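Local coordinates for ORF59 (Human herpesvirus 8, PDB 3HSL), which stimulates the viral DNA polymerase during lytic replication and raises its processivity, probably by sliding along the template and keeping the enzyme from dissociating, at residues Phe88-Thr91 against Phe97-Thr100; Ile258-Leu263 against Leu298-Leu303; Asn28-Ser33 against Cys264-Trp269; Gly273-Trp276 against Leu282-Glu285. All blocks are in the same frame, centred on the assembly; numbering follows the deposited sequence.

Contact 1 (Phe88-Thr91 against Phe97-Thr100)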
loop_
_atom_site.group_PDB
_atom_site.type_symbol
_atom_site.label_atom_id
_atom_site.label_comp_id
_atom_site.label_asym_id
_atom_site.label_seq_id
_atom_site.Cartn_x
_atom_site.Cartn_y
_atom_site.Cartn_z
ATOM N N PHE A 88 -17.840 10.583 1.413
ATOM C CA PHE A 88 -16.663 10.457 2.297
ATOM C C PHE A 88 -15.384 10.146 1.533
ATOM O O PHE A 88 -15.430 9.784 0.355
ATOM C CB PHE A 88 -16.929 9.371 3.332
ATOM C CG PHE A 88 -17.378 8.088 2.733
ATOM C CD1 PHE A 88 -16.481 7.055 2.513
ATOM C CD2 PHE A 88 -18.719 7.907 2.376
ATOM C CE1 PHE A 88 -16.906 5.836 1.942
ATOM C CE2 PHE A 88 -19.163 6.704 1.807
ATOM C CZ PHE A 88 -18.247 5.665 1.590
ATOM N N ARG A 89 -14.237 10.281 2.188
ATOM C CA ARG A 89 -12.970 10.032 1.500
ATOM C C ARG A 89 -12.696 8.540 1.470
ATOM O O ARG A 89 -12.965 7.890 2.485
ATOM C CB ARG A 89 -11.858 10.858 2.166
ATOM C CG ARG A 89 -11.783 10.689 3.656
ATOM C CD ARG A 89 -10.758 11.582 4.364
ATOM N NE ARG A 89 -11.057 13.013 4.285
ATOM C CZ ARG A 89 -10.465 13.964 5.032
ATOM N NH1 ARG A 89 -9.533 13.650 5.932
ATOM N NH2 ARG A 89 -10.804 15.246 4.889
ATOM N N ASN A 90 -12.185 7.959 0.364
ATOM C CA ASN A 90 -11.938 6.504 0.482
ATOM C C ASN A 90 -10.755 6.116 1.326
ATOM O O ASN A 90 -10.689 4.998 1.803
ATOM C CB ASN A 90 -12.127 5.578 -0.761
ATOM C CG ASN A 90 -11.205 5.886 -1.873
ATOM O OD1 ASN A 90 -10.723 6.994 -1.959
ATOM N ND2 ASN A 90 -10.951 4.912 -2.740
ATOM N N THR A 91 -9.826 7.039 1.512
ATOM C CA THR A 91 -8.701 6.780 2.398
ATOM C C THR A 91 -8.771 7.793 3.555
ATOM O O THR A 91 -8.322 8.931 3.429
ATOM C CB THR A 91 -7.310 6.838 1.712
ATOM O OG1 THR A 91 -7.288 5.983 0.554
ATOM C CG2 THR A 91 -6.234 6.405 2.708
ATOM N N PHE A 97 -6.652 2.124 4.956
ATOM C CA PHE A 97 -7.941 1.620 4.553
ATOM C C PHE A 97 -8.430 2.452 3.372
ATOM O O PHE A 97 -8.621 3.661 3.482
ATOM C CB PHE A 97 -8.989 1.520 5.649
ATOM C CG PHE A 97 -10.203 0.747 5.200
ATOM C CD1 PHE A 97 -10.246 -0.642 5.332
ATOM C CD2 PHE A 97 -11.297 1.393 4.638
ATOM C CE1 PHE A 97 -11.369 -1.368 4.911
ATOM C CE2 PHE A 97 -12.413 0.689 4.220
ATOM C CZ PHE A 97 -12.454 -0.692 4.353
ATOM N N THR A 98 -8.620 1.778 2.242
ATOM C CA THR A 98 -9.077 2.417 1.033
ATOM C C THR A 98 -10.342 1.676 0.634
ATOM O O THR A 98 -10.304 0.534 0.153
ATOM C CB THR A 98 -7.975 2.393 -0.028
ATOM O OG1 THR A 98 -6.846 3.116 0.473
ATOM C CG2 THR A 98 -8.425 3.023 -1.304
ATOM N N HIS A 99 -11.476 2.333 0.841
ATOM C CA HIS A 99 -12.735 1.693 0.528
ATOM C C HIS A 99 -12.731 0.914 -0.792
ATOM O O HIS A 99 -12.890 -0.321 -0.781
ATOM C CB HIS A 99 -13.889 2.680 0.611
ATOM C CG HIS A 99 -14.174 3.154 2.001
ATOM N ND1 HIS A 99 -13.435 4.144 2.617
ATOM C CD2 HIS A 99 -15.118 2.774 2.895
ATOM C CE1 HIS A 99 -13.917 4.355 3.833
ATOM N NE2 HIS A 99 -14.934 3.536 4.024
ATOM N N THR A 100 -12.546 1.615 -1.913
ATOM C CA THR A 100 -12.566 0.967 -3.217
ATOM C C THR A 100 -11.525 -0.139 -3.362
ATOM O O THR A 100 -11.748 -1.116 -4.091
ATOM C CB THR A 100 -12.393 1.977 -4.380
ATOM O OG1 THR A 100 -11.102 2.610 -4.300
ATOM C CG2 THR A 100 -13.531 3.039 -4.390
#

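Contact 2 (Ile258-Leu263 against Leu298-Leu303)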
loop_
_atom_site.group_PDB
_atom_site.type_symbol
_atom_site.label_atom_id
_atom_site.label_comp_id
_atom_site.label_asym_id
_atom_site.label_seq_id
_atom_site.Cartn_x
_atom_site.Cartn_y
_atom_site.Cartn_z
ATOM N N ILE A 258 -3.547 15.058 -20.143
ATOM C CA ILE A 258 -2.769 13.830 -20.283
ATOM C C ILE A 258 -3.442 12.721 -19.448
ATOM O O ILE A 258 -3.884 11.705 -19.974
ATOM C CB ILE A 258 -1.317 14.007 -19.742
ATOM C CG1 ILE A 258 -0.581 15.230 -20.342
ATOM C CG2 ILE A 258 -0.501 12.714 -19.930
ATOM C CD1 ILE A 258 -0.155 15.123 -21.800
ATOM N N ALA A 259 -3.515 12.933 -18.139
ATOM C CA ALA A 259 -4.120 11.975 -17.229
ATOM C C ALA A 259 -5.550 11.623 -17.660
ATOM O O ALA A 259 -5.948 10.457 -17.652
ATOM C CB ALA A 259 -4.117 12.541 -15.833
ATOM N N ALA A 260 -6.323 12.638 -18.038
ATOM C CA ALA A 260 -7.683 12.398 -18.455
ATOM C C ALA A 260 -7.673 11.381 -19.594
ATOM O O ALA A 260 -8.325 10.343 -19.490
ATOM C CB ALA A 260 -8.357 13.676 -18.854
ATOM N N LEU A 261 -6.936 11.674 -20.667
ATOM C CA LEU A 261 -6.842 10.780 -21.825
ATOM C C LEU A 261 -6.240 9.415 -21.518
ATOM O O LEU A 261 -6.514 8.441 -22.208
ATOM C CB LEU A 261 -6.033 11.423 -22.938
ATOM C CG LEU A 261 -6.564 12.667 -23.645
ATOM C CD1 LEU A 261 -5.479 13.156 -24.583
ATOM C CD2 LEU A 261 -7.901 12.430 -24.388
ATOM N N ARG A 262 -5.417 9.346 -20.483
ATOM C CA ARG A 262 -4.774 8.112 -20.112
ATOM C C ARG A 262 -5.684 7.270 -19.220
ATOM O O ARG A 262 -5.703 6.049 -19.335
ATOM C CB ARG A 262 -3.393 8.446 -19.546
ATOM C CG ARG A 262 -2.505 7.273 -19.150
ATOM C CD ARG A 262 -1.030 7.602 -19.577
ATOM N NE ARG A 262 -0.407 8.781 -18.964
ATOM C CZ ARG A 262 0.586 8.745 -18.068
ATOM N NH1 ARG A 262 1.106 7.581 -17.657
ATOM N NH2 ARG A 262 1.067 9.888 -17.584
ATOM N N LEU A 263 -6.439 7.935 -18.344
ATOM C CA LEU A 263 -7.386 7.298 -17.420
ATOM C C LEU A 263 -8.634 6.736 -18.106
ATOM O O LEU A 263 -9.172 5.709 -17.688
ATOM C CB LEU A 263 -7.792 8.281 -16.296
ATOM C CG LEU A 263 -6.741 8.615 -15.211
ATOM C CD1 LEU A 263 -6.985 9.934 -14.423
ATOM C CD2 LEU A 263 -6.475 7.434 -14.252
ATOM N N LEU A 298 -17.401 6.508 -16.867
ATOM C CA LEU A 298 -16.092 7.020 -16.500
ATOM C C LEU A 298 -15.749 8.263 -17.317
ATOM O O LEU A 298 -15.727 8.214 -18.550
ATOM C CB LEU A 298 -15.017 5.954 -16.740
ATOM C CG LEU A 298 -13.557 6.320 -16.396
ATOM C CD1 LEU A 298 -13.412 6.617 -14.915
ATOM C CD2 LEU A 298 -12.543 5.252 -16.803
ATOM N N SER A 299 -15.479 9.379 -16.645
ATOM C CA SER A 299 -15.104 10.586 -17.379
ATOM C C SER A 299 -14.333 11.510 -16.479
ATOM O O SER A 299 -14.261 11.282 -15.288
ATOM C CB SER A 299 -16.328 11.321 -17.919
ATOM O OG SER A 299 -17.048 11.915 -16.865
ATOM N N VAL A 300 -13.758 12.555 -17.062
ATOM C CA VAL A 300 -12.998 13.545 -16.319
ATOM C C VAL A 300 -13.425 14.908 -16.836
ATOM O O VAL A 300 -13.345 15.169 -18.017
ATOM C CB VAL A 300 -11.474 13.402 -16.531
ATOM C CG1 VAL A 300 -10.745 14.435 -15.734
ATOM C CG2 VAL A 300 -10.962 11.987 -16.157
ATOM N N LEU A 301 -13.883 15.774 -15.948
ATOM C CA LEU A 301 -14.293 17.113 -16.319
ATOM C C LEU A 301 -13.070 18.007 -16.263
ATOM O O LEU A 301 -12.434 18.117 -15.212
ATOM C CB LEU A 301 -15.329 17.628 -15.335
ATOM C CG LEU A 301 -16.572 16.753 -15.210
ATOM C CD1 LEU A 301 -17.553 17.319 -14.218
ATOM C CD2 LEU A 301 -17.228 16.576 -16.556
ATOM N N LEU A 302 -12.732 18.642 -17.387
ATOM C CA LEU A 302 -11.578 19.538 -17.440
ATOM C C LEU A 302 -12.061 20.941 -17.222
ATOM O O LEU A 302 -12.876 21.457 -17.994
ATOM C CB LEU A 302 -10.842 19.444 -18.772
ATOM C CG LEU A 302 -10.227 18.099 -19.139
ATOM C CD1 LEU A 302 -9.557 18.271 -20.478
ATOM C CD2 LEU A 302 -9.222 17.607 -18.107
ATOM N N LEU A 303 -11.559 21.563 -16.169
ATOM C CA LEU A 303 -11.953 22.921 -15.849
ATOM C C LEU A 303 -11.218 23.948 -16.678
ATOM O O LEU A 303 -10.026 23.813 -16.969
ATOM C CB LEU A 303 -11.782 23.189 -14.359
ATOM C CG LEU A 303 -12.723 22.356 -13.491
ATOM C CD1 LEU A 303 -12.313 22.349 -12.028
ATOM C CD2 LEU A 303 -14.143 22.852 -13.673
#

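Contact 3 (Asn28-Ser33 against Cys264-Trp269)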
loop_
_atom_site.group_PDB
_atom_site.type_symbol
_atom_site.label_atom_id
_atom_site.label_comp_id
_atom_site.label_asym_id
_atom_site.label_seq_id
_atom_site.Cartn_x
_atom_site.Cartn_y
_atom_site.Cartn_z
ATOM N N ASN A 28 -11.346 -0.405 -12.115
ATOM C CA ASN A 28 -10.865 0.137 -10.865
ATOM C C ASN A 28 -9.342 0.095 -10.735
ATOM O O ASN A 28 -8.749 1.029 -10.212
ATOM C CB ASN A 28 -11.491 -0.606 -9.697
ATOM C CG ASN A 28 -11.151 0.025 -8.376
ATOM O OD1 ASN A 28 -11.416 1.214 -8.150
ATOM N ND2 ASN A 28 -10.564 -0.766 -7.486
ATOM N N GLU A 29 -8.707 -0.979 -11.203
ATOM C CA GLU A 29 -7.242 -1.096 -11.141
ATOM C C GLU A 29 -6.519 -0.075 -12.025
ATOM O O GLU A 29 -5.370 0.303 -11.762
ATOM C CB GLU A 29 -6.781 -2.509 -11.517
ATOM C CG GLU A 29 -7.236 -3.549 -10.518
ATOM C CD GLU A 29 -6.650 -3.306 -9.122
ATOM O OE1 GLU A 29 -5.393 -3.295 -9.017
ATOM O OE2 GLU A 29 -7.452 -3.131 -8.149
ATOM N N HIS A 30 -7.191 0.371 -13.073
ATOM C CA HIS A 30 -6.589 1.313 -13.977
ATOM C C HIS A 30 -6.603 2.735 -13.412
ATOM O O HIS A 30 -5.702 3.520 -13.698
ATOM C CB HIS A 30 -7.304 1.224 -15.316
ATOM C CG HIS A 30 -6.720 2.095 -16.374
ATOM N ND1 HIS A 30 -5.544 1.787 -17.023
ATOM C CD2 HIS A 30 -7.149 3.264 -16.902
ATOM C CE1 HIS A 30 -5.272 2.732 -17.903
ATOM N NE2 HIS A 30 -6.231 3.640 -17.850
ATOM N N ILE A 31 -7.611 3.068 -12.608
ATOM C CA ILE A 31 -7.713 4.426 -12.069
ATOM C C ILE A 31 -7.325 4.543 -10.611
ATOM O O ILE A 31 -7.387 5.628 -10.049
ATOM C CB ILE A 31 -9.157 4.991 -12.198
ATOM C CG1 ILE A 31 -10.124 4.268 -11.249
ATOM C CG2 ILE A 31 -9.641 4.950 -13.665
ATOM C CD1 ILE A 31 -11.559 4.888 -11.173
ATOM N N LYS A 32 -6.923 3.427 -10.008
ATOM C CA LYS A 32 -6.607 3.388 -8.574
ATOM C C LYS A 32 -5.670 4.413 -7.957
ATOM O O LYS A 32 -5.937 4.879 -6.848
ATOM C CB LYS A 32 -6.246 1.972 -8.103
ATOM C CG LYS A 32 -4.948 1.447 -8.583
ATOM C CD LYS A 32 -4.716 0.042 -8.094
ATOM C CE LYS A 32 -3.368 -0.450 -8.570
ATOM N NZ LYS A 32 -3.176 -1.867 -8.175
ATOM N N SER A 33 -4.588 4.778 -8.634
ATOM C CA SER A 33 -3.666 5.750 -8.025
ATOM C C SER A 33 -4.327 7.123 -8.031
ATOM O O SER A 33 -4.171 7.898 -7.082
ATOM C CB SER A 33 -2.306 5.781 -8.718
ATOM O OG SER A 33 -2.451 6.319 -10.014
ATOM N N CYS A 264 -9.090 7.411 -19.153
ATOM C CA CYS A 264 -10.276 6.969 -19.881
ATOM C C CYS A 264 -9.988 5.965 -21.015
ATOM O O CYS A 264 -10.898 5.572 -21.751
ATOM C CB CYS A 264 -11.039 8.165 -20.397
ATOM S SG CYS A 264 -11.497 9.227 -19.058
ATOM N N LYS A 265 -8.724 5.565 -21.142
ATOM C CA LYS A 265 -8.302 4.592 -22.124
ATOM C C LYS A 265 -8.091 3.319 -21.301
ATOM O O LYS A 265 -6.980 3.066 -20.803
ATOM C CB LYS A 265 -6.993 5.039 -22.793
ATOM C CG LYS A 265 -6.417 4.124 -23.907
ATOM C CD LYS A 265 -7.317 4.097 -25.155
ATOM C CE LYS A 265 -6.718 3.337 -26.348
ATOM N NZ LYS A 265 -6.550 1.890 -26.068
ATOM N N VAL A 266 -9.156 2.526 -21.155
ATOM C CA VAL A 266 -9.108 1.277 -20.400
ATOM C C VAL A 266 -9.241 0.123 -21.389
ATOM O O VAL A 266 -10.337 -0.138 -21.888
ATOM C CB VAL A 266 -10.256 1.193 -19.370
ATOM C CG1 VAL A 266 -10.119 -0.077 -18.517
ATOM C CG2 VAL A 266 -10.270 2.420 -18.488
ATOM N N PRO A 267 -8.126 -0.570 -21.679
ATOM C CA PRO A 267 -8.072 -1.696 -22.631
ATOM C C PRO A 267 -9.136 -2.772 -22.418
ATOM O O PRO A 267 -9.182 -3.413 -21.375
ATOM C CB PRO A 267 -6.663 -2.264 -22.419
ATOM C CG PRO A 267 -5.860 -1.052 -22.027
ATOM C CD PRO A 267 -6.797 -0.297 -21.102
ATOM N N GLY A 268 -9.977 -2.942 -23.432
ATOM C CA GLY A 268 -11.066 -3.910 -23.417
ATOM C C GLY A 268 -12.307 -3.316 -22.781
ATOM O O GLY A 268 -13.277 -4.034 -22.526
ATOM N N TRP A 269 -12.276 -2.004 -22.527
ATOM C CA TRP A 269 -13.390 -1.310 -21.883
ATOM C C TRP A 269 -13.764 0.074 -22.411
ATOM O O TRP A 269 -14.828 0.248 -22.999
ATOM C CB TRP A 269 -13.126 -1.212 -20.378
ATOM C CG TRP A 269 -13.234 -2.518 -19.689
ATOM C CD1 TRP A 269 -12.305 -3.514 -19.667
ATOM C CD2 TRP A 269 -14.340 -2.979 -18.914
ATOM N NE1 TRP A 269 -12.764 -4.570 -18.926
ATOM C CE2 TRP A 269 -14.013 -4.267 -18.450
ATOM C CE3 TRP A 269 -15.575 -2.428 -18.567
ATOM C CZ2 TRP A 269 -14.876 -5.015 -17.657
ATOM C CZ3 TRP A 269 -16.427 -3.154 -17.789
ATOM C CH2 TRP A 269 -16.080 -4.441 -17.335
#

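Contact 4 (Gly273-Trp276 against Leu282-Glu285)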
loop_
_atom_site.group_PDB
_atom_site.type_symbol
_atom_site.label_atom_id
_atom_site.label_comp_id
_atom_site.label_asym_id
_atom_site.label_seq_id
_atom_site.Cartn_x
_atom_site.Cartn_y
_atom_site.Cartn_z
ATOM N N GLY A 273 -13.160 10.096 -25.413
ATOM C CA GLY A 273 -14.031 10.889 -26.250
ATOM C C GLY A 273 -14.039 12.268 -25.619
ATOM O O GLY A 273 -14.068 12.383 -24.386
ATOM N N LEU A 274 -14.010 13.313 -26.444
ATOM C CA LEU A 274 -14.030 14.679 -25.937
ATOM C C LEU A 274 -15.389 15.300 -26.174
ATOM O O LEU A 274 -15.950 15.145 -27.252
ATOM C CB LEU A 274 -12.987 15.543 -26.631
ATOM C CG LEU A 274 -11.538 15.065 -26.675
ATOM C CD1 LEU A 274 -10.670 16.175 -27.274
ATOM C CD2 LEU A 274 -11.040 14.709 -25.294
ATOM N N ILE A 275 -15.919 16.000 -25.171
ATOM C CA ILE A 275 -17.220 16.647 -25.294
ATOM C C ILE A 275 -17.079 18.076 -24.769
ATOM O O ILE A 275 -16.511 18.291 -23.699
ATOM C CB ILE A 275 -18.294 15.943 -24.434
ATOM C CG1 ILE A 275 -18.091 14.420 -24.401
ATOM C CG2 ILE A 275 -19.681 16.361 -24.866
ATOM C CD1 ILE A 275 -19.008 13.671 -23.447
ATOM N N TRP A 276 -17.595 19.041 -25.526
ATOM C CA TRP A 276 -17.564 20.447 -25.148
ATOM C C TRP A 276 -18.919 20.859 -24.642
ATOM O O TRP A 276 -19.853 21.065 -25.423
ATOM C CB TRP A 276 -17.173 21.361 -26.319
ATOM C CG TRP A 276 -15.724 21.428 -26.614
ATOM C CD1 TRP A 276 -14.855 22.404 -26.212
ATOM C CD2 TRP A 276 -14.952 20.491 -27.373
ATOM N NE1 TRP A 276 -13.587 22.132 -26.674
ATOM C CE2 TRP A 276 -13.622 20.964 -27.390
ATOM C CE3 TRP A 276 -15.258 19.293 -28.044
ATOM C CZ2 TRP A 276 -12.603 20.287 -28.047
ATOM C CZ3 TRP A 276 -14.247 18.619 -28.696
ATOM C CH2 TRP A 276 -12.932 19.116 -28.694
ATOM N N LEU A 282 -14.923 21.044 -20.727
ATOM C CA LEU A 282 -14.467 20.030 -21.677
ATOM C C LEU A 282 -14.415 18.682 -20.928
ATOM O O LEU A 282 -13.667 18.533 -19.960
ATOM C CB LEU A 282 -13.093 20.389 -22.280
ATOM C CG LEU A 282 -12.415 19.337 -23.191
ATOM C CD1 LEU A 282 -13.290 18.927 -24.368
ATOM C CD2 LEU A 282 -11.040 19.747 -23.696
ATOM N N GLU A 283 -15.207 17.710 -21.372
ATOM C CA GLU A 283 -15.250 16.413 -20.721
ATOM C C GLU A 283 -14.550 15.332 -21.528
ATOM O O GLU A 283 -14.791 15.165 -22.722
ATOM C CB GLU A 283 -16.702 16.009 -20.447
ATOM C CG GLU A 283 -16.878 14.681 -19.707
ATOM C CD GLU A 283 -18.346 14.328 -19.362
ATOM O OE1 GLU A 283 -19.296 14.844 -19.993
ATOM O OE2 GLU A 283 -18.554 13.508 -18.434
ATOM N N VAL A 284 -13.675 14.595 -20.865
ATOM C CA VAL A 284 -12.973 13.487 -21.486
ATOM C C VAL A 284 -13.774 12.291 -21.012
ATOM O O VAL A 284 -13.798 12.021 -19.814
ATOM C CB VAL A 284 -11.528 13.392 -20.996
ATOM C CG1 VAL A 284 -10.896 12.092 -21.453
ATOM C CG2 VAL A 284 -10.734 14.605 -21.479
ATOM N N GLU A 285 -14.428 11.579 -21.926
ATOM C CA GLU A 285 -15.248 10.437 -21.528
ATOM C C GLU A 285 -14.834 9.104 -22.109
ATOM O O GLU A 285 -14.526 8.992 -23.299
ATOM C CB GLU A 285 -16.724 10.675 -21.860
ATOM C CG GLU A 285 -17.602 9.520 -21.438
ATOM C CD GLU A 285 -19.075 9.763 -21.635
ATOM O OE1 GLU A 285 -19.883 9.089 -20.960
ATOM O OE2 GLU A 285 -19.450 10.621 -22.454
#

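Contact 1 (Phe88-Thr91 against Phe97-Thr100)
Past the end of strand 83-89 the backbone of Asn90 and Thr91 meets the start of helix 99-103, the two short runs pointing 116° apart. The CA atoms of Asn90 and His99 lie 4.9 Å from each other, and the meeting point is the carbonyl of Asn90. Its oxygen is gripped twice by a single residue: Asn90 O accepts from His99 N at 2.9 Å and from the ring nitrogen His99 ND1 at 3.0 Å. The two donors come from opposite faces of the carbonyl plane, so the peptide is held from both sides, and the ring bond helps fix the rotation of the imidazole. That ring is also sandwiched. Phe88, whose CG stands between its own backbone N and carbonyl carbon (chi1 52°), sends its edge toward one face of His99 in an edge-to-face pair, centroids 4.9 Å apart and planes at 62°. On the opposite face lies the CE2 edge of Phe97, whose ring goes on to stack with His146. Farther along, the hydroxyls join: Thr98 OG1 donates to Thr91 OG1 at 2.9 Å, and Thr91 OG1 is bonded in turn to the carbonyl of Lys36. Thr98 occupies the N-cap position of the helix, yet its side chain makes no capping bond and is engaged with Thr91 instead. Val40 of strand 39-43 touches Phe88, Asn90, His99 and Thr100. The arrangement is a buried strand-loop-helix connection, in which a nine-residue loop, residues 90-98, leads from strand 83-89 into the short helix 99-103 of the processivity-factor fold.

Contact 2 (Ile258-Leu263 against Leu298-Leu303)
Residues 258-263 of helix 254-263 run almost antiparallel to residues 298-302 of strand 296-302, the axes of these pieces 169° apart and 8.4 Å from each other at closest approach, with Ala260 and Val300 facing each other across the gap. This is helix-on-sheet packing, the layering in which helices cover one face of the sheets in polymerase processivity factors. The small methyl of Ala260 lets the backbones come near, the CA atoms of Ala260 and Val300 being 5.8 Å apart. Val300 meets it first with its CB, 3.9 Å from Ala260 CB, and sets both branches beside it. With CG1 anti to the backbone N (chi1 -179°), CG1 lies 4.0 Å from Ala260 CB, while CG2 faces the alanine backbone at 4.0 Å from Ala260 CA. Leu302 brings one branch to the same methyl, its CD2 lying 4.1 Å from Ala260 CB. On the strand, Leu298, Val300 and Leu302 point to the helix, whereas Ser299 and Leu301 turn to the other face of the sheet, where the Ser299 hydroxyl binds the carboxylate of Glu283. No hydrogen bond crosses between helix and strand; the interface is apolar and mostly buried. Around it, Ala260 also meets Val284 of the adjacent strand, and Leu261, one position on, turns from strand 296-302 to Leu274 of strand 270-276 and Leu185 of helix 175-186. At the end of the helix Leu263 points to the strand too, its amide held by Ala259 O at 2.7 Å. There the contact changes character: a methyl meets a carbonyl, with Leu298 CD2 packed 3.5 Å from Leu263 O.

Contact 3 (Asn28-Ser33 against Cys264-Trp269)
The imidazole of His30 overlaps Val266, with the valine CA over one ring face and Val266 CG2 lying 3.6 Å from His30 CD2. The same methyl is 4.1 Å from His30 CG, so a single branch of the valine follows one side of the ring while the two side chains run antiparallel alongside one another. His30 is carried to this place by a first torsion that sets CG anti to the backbone N (chi1 -176°), extending the ring from helix 18-35 toward the loop. Its NE2 comes 3.1 Å from Lys265 O, but the angle is too poor for a hydrogen bond; the polar partner of NE2 is the carbonyl of Arg262, near the end of helix 254-263. Lys265 approaches the ring with its carbonyl, the end of its long side chain leading away from the helix. Beyond Val266 the loop folds on itself: Pro267 and Gly268 form the corner of a type II turn, Gly268 with phi at 86°, closed by Trp269 N donating to Val266 O at 2.8 Å. The touching area is small and partly buried. It lies where helix 18-35, resting through Ile31 on Leu63 and Leu65 of strand 61-67, meets the loop between helix 254-263 and strand 270-276, whose Trp269 also leans on Arg26 and Val27 of helix 18-35.

Contact 4 (Gly273-Trp276 against Leu282-Glu285)
Leu282 packs closely on Trp276: Leu282 CD1 stands over the face of the indole, 3.8 Å from the centroid of the five-membered ring and 16° off its normal, a CH-pi contact. The leucine gets there with CG anti to its backbone N (chi1 174°), its end bending across to the neighbouring strand. On the same buried face Leu274 and Val284 lie side by side and point the same way, Leu274 CD2 being 3.8 Å from Val284 CG2. Val198 and Val200 of strand 195-201 and Thr169 and Leu171 of strand 169-172 also pack against the indole. The backbones form an antiparallel beta hairpin, strands 270-276 and 282-288 joined by a short loop. Ile275 and Glu283 are a hydrogen-bonded pair: Ile275 N donates to Glu283 O at 2.8 Å, and Glu283 N returns a nearly straight bond (169°) to Ile275 O at 2.7 Å. Gly273 pairs with Glu285 less evenly, for Glu285 N meets Gly273 O at 2.6 Å whereas the reverse bond, from Gly273 N, is bent and weak. The other face is more polar and, at its glutamates, partly open to solvent. There Glu283 and Glu285, both extended, lie along the buried Ile275 from the partner strand, Ile275 CD1 being 3.7 Å from Glu283 OE1. The two carboxylates are tied down by residues outside the two segments: Glu283 through His277, Glu285 through the indole N-H of Trp230. Trp230 also rests on Ile275, and Glu285 CB passes 4.1 Å from Ile275 CD1.

Overall arrangement
Contacts 2 and 4 form one neighbourhood, their centres 8 Å apart, because strands 296-302 and 282-288 are neighbours in the sheet; Leu282 O accepts from Leu302 N across that boundary. Both are buried, but contact 2 is almost wholly apolar, without a hydrogen bond between its segments, whereas contact 4 is held by backbone bonds with carboxylates along one face. Contact 3 lies beside contact 2, at the end of the same helix 254-263; it is the most surface-lying of the four and, like contact 2, has no hydrogen bond between its own segments. Contact 1, about 27 Å from contact 4 between centres, is buried too, yet depends on a twice-bonded carbonyl and stacked rings. It touches contact 3 through Thr100 and Asn28.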